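PDB 4GVO: Lmo2349 protein from Listeria monocytogenes, which is probably the solute-binding component of an ABC transporter for L-cystine, capturing the amino acid outside the membrane for import. Local coordinates for residues 37-42 with 49-54. Numbering follows the deposited sequence.
Sequences ELVKEI and YKFKFK. With NA (sodium ion), chain D.
Val39 sets its CG1 methyl between two phenylalanine rings of the strand, touching Phe53 at CZ (3.7 Å) and Phe51 at CD2 (4.0 Å). The methyl is placed there because CG1 stands anti to the backbone N (chi1 169°) on a residue whose CB already faces the strand; CB itself lies against the outer end of the Phe53 ring, 3.8 Å from CZ. Phe53 comes toward Val39 from the opposite direction, and Lys40 also touches its ring. In the modelled conformer, one of two, the extended aliphatic chain of Lys40 crosses Phe53 at about a right angle, with CE 4.0 Å from Phe53 CE2; this contact may not hold in the other. Three residues on from Val39, almost a turn along the helix, Ile42 brings only its CG2 branch to the strand, 4.1 Å from CZ of Phe51. Val39 thus meets the buried Phe51 near its base, at CD2, and Ile42 meets it at the tip, CZ; Phe51 also touches Leu46 and Val13 of the neighbouring strand 9-15. No hydrogen bond joins segments 37-42 and 49-54, and side chains fill the 8.7 Å between their axes. Their N-to-C directions are nearly antiparallel, at 162°. At the start of the strand, Tyr49 O binds the sodium ion at 2.2 Å, together with a water, Leu46 O and Asp43 OD1; Asp43 also accepts a hydrogen bond from Phe51 N through OD2, tying the helix end to the strand. Elsewhere on the helix, Leu38 packs on helices 207-222 and 225-234. With strand 49-55 running parallel to strand 9-15, the helix 34-44 between them completes a beta-alpha-beta crossover, the layered alpha/beta packing of a lobe in family 3 solute-binding proteins.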
# COMPACT_ATOMS: atom_id res chain seq x y z
N GLU A 37 0.15 -1.39 13.81
CA GLU A 37 1.06 -1.41 14.93
C GLU A 37 1.99 -0.20 14.95
O GLU A 37 2.32 0.32 16.03
CB GLU A 37 1.82 -2.73 14.98
CG GLU A 37 0.87 -3.92 15.19
CD GLU A 37 0.06 -3.92 16.47
OE1 GLU A 37 0.47 -3.28 17.47
OE2 GLU A 37 -0.99 -4.61 16.52
N LEU A 38 2.39 0.29 13.77
CA LEU A 38 3.19 1.52 13.74
C LEU A 38 2.40 2.70 14.30
O LEU A 38 2.93 3.47 15.07
CB LEU A 38 3.71 1.83 12.33
CG LEU A 38 4.59 3.07 12.20
CD1 LEU A 38 5.81 2.99 13.09
CD2 LEU A 38 4.95 3.21 10.74
N VAL A 39 1.16 2.88 13.89
CA VAL A 39 0.32 3.95 14.42
C VAL A 39 0.18 3.82 15.94
O VAL A 39 0.21 4.81 16.66
CB VAL A 39 -1.06 3.99 13.71
CG1 VAL A 39 -2.00 4.92 14.46
CG2 VAL A 39 -0.88 4.43 12.28
N LYS A 40 0.00 2.61 16.45
CA LYS A 40 -0.09 2.42 17.91
C LYS A 40 1.20 2.82 18.63
O LYS A 40 1.17 3.37 19.72
CB LYS A 40 -0.50 0.98 18.24
CG LYS A 40 -1.93 0.62 17.82
CD LYS A 40 -2.33 -0.78 18.24
CE LYS A 40 -3.81 -1.05 18.04
NZ LYS A 40 -4.20 -2.29 18.77
N GLU A 41 2.33 2.52 18.03
CA GLU A 41 3.63 2.93 18.55
C GLU A 41 3.79 4.44 18.54
O GLU A 41 4.29 5.04 19.49
CB GLU A 41 4.75 2.21 17.80
CG GLU A 41 6.12 2.43 18.39
CD GLU A 41 6.27 1.85 19.80
OE1 GLU A 41 5.59 0.85 20.12
OE2 GLU A 41 7.04 2.42 20.58
N ILE A 42 3.33 5.09 17.47
CA ILE A 42 3.33 6.53 17.39
C ILE A 42 2.45 7.14 18.48
O ILE A 42 2.86 8.07 19.18
CB ILE A 42 2.86 6.99 15.98
CG1 ILE A 42 3.98 6.72 14.98
CG2 ILE A 42 2.48 8.43 15.97
CD1 ILE A 42 3.54 6.77 13.54
N TYR A 49 -2.01 13.25 22.15
CA TYR A 49 -2.92 12.76 21.14
C TYR A 49 -3.38 11.34 21.53
O TYR A 49 -2.65 10.61 22.20
CB TYR A 49 -2.23 12.71 19.78
CG TYR A 49 -1.87 14.06 19.24
CD1 TYR A 49 -2.80 14.82 18.54
CD2 TYR A 49 -0.63 14.62 19.46
CE1 TYR A 49 -2.49 16.08 18.04
CE2 TYR A 49 -0.31 15.88 18.95
CZ TYR A 49 -1.24 16.59 18.22
OH TYR A 49 -0.94 17.83 17.71
N LYS A 50 -4.56 10.97 21.08
CA LYS A 50 -5.07 9.59 21.19
C LYS A 50 -5.50 9.20 19.80
O LYS A 50 -6.32 9.85 19.22
CB LYS A 50 -6.27 9.51 22.16
CG LYS A 50 -6.87 8.12 22.38
CD LYS A 50 -8.24 8.19 23.08
CE LYS A 50 -9.42 8.08 22.10
NZ LYS A 50 -10.51 9.06 22.38
N PHE A 51 -4.97 8.11 19.30
CA PHE A 51 -5.26 7.66 17.94
C PHE A 51 -6.28 6.55 18.01
O PHE A 51 -6.13 5.59 18.77
CB PHE A 51 -3.99 7.17 17.23
CG PHE A 51 -3.02 8.27 16.87
CD1 PHE A 51 -2.26 8.92 17.83
CD2 PHE A 51 -2.82 8.65 15.54
CE1 PHE A 51 -1.37 9.93 17.50
CE2 PHE A 51 -1.91 9.65 15.22
CZ PHE A 51 -1.16 10.26 16.21
N LYS A 52 -7.30 6.66 17.19
CA LYS A 52 -8.25 5.60 17.04
C LYS A 52 -8.43 5.29 15.56
O LYS A 52 -8.22 6.15 14.73
CB LYS A 52 -9.57 5.99 17.63
CG LYS A 52 -10.23 7.14 16.99
CD LYS A 52 -11.53 7.50 17.70
CE LYS A 52 -12.58 6.39 17.60
NZ LYS A 52 -13.85 6.80 18.24
N PHE A 53 -8.87 4.08 15.26
CA PHE A 53 -9.00 3.66 13.88
C PHE A 53 -10.46 3.71 13.42
O PHE A 53 -11.40 3.48 14.18
CB PHE A 53 -8.44 2.25 13.70
CG PHE A 53 -6.97 2.16 13.97
CD1 PHE A 53 -6.03 2.54 13.01
CD2 PHE A 53 -6.50 1.75 15.22
CE1 PHE A 53 -4.69 2.44 13.28
CE2 PHE A 53 -5.15 1.69 15.49
CZ PHE A 53 -4.25 2.03 14.51
N LYS A 54 -10.58 3.95 12.11
CA LYS A 54 -11.83 3.83 11.37
C LYS A 54 -11.51 2.99 10.14
O LYS A 54 -10.79 3.43 9.25
CB LYS A 54 -12.38 5.20 10.97
CG LYS A 54 -13.74 5.13 10.29
CD LYS A 54 -14.20 6.46 9.72
CE LYS A 54 -14.70 7.44 10.77
NZ LYS A 54 -16.09 7.15 11.23
NA NA D . -0.96 9.22 22.43
O HOH W 1 -1.07 8.47 24.58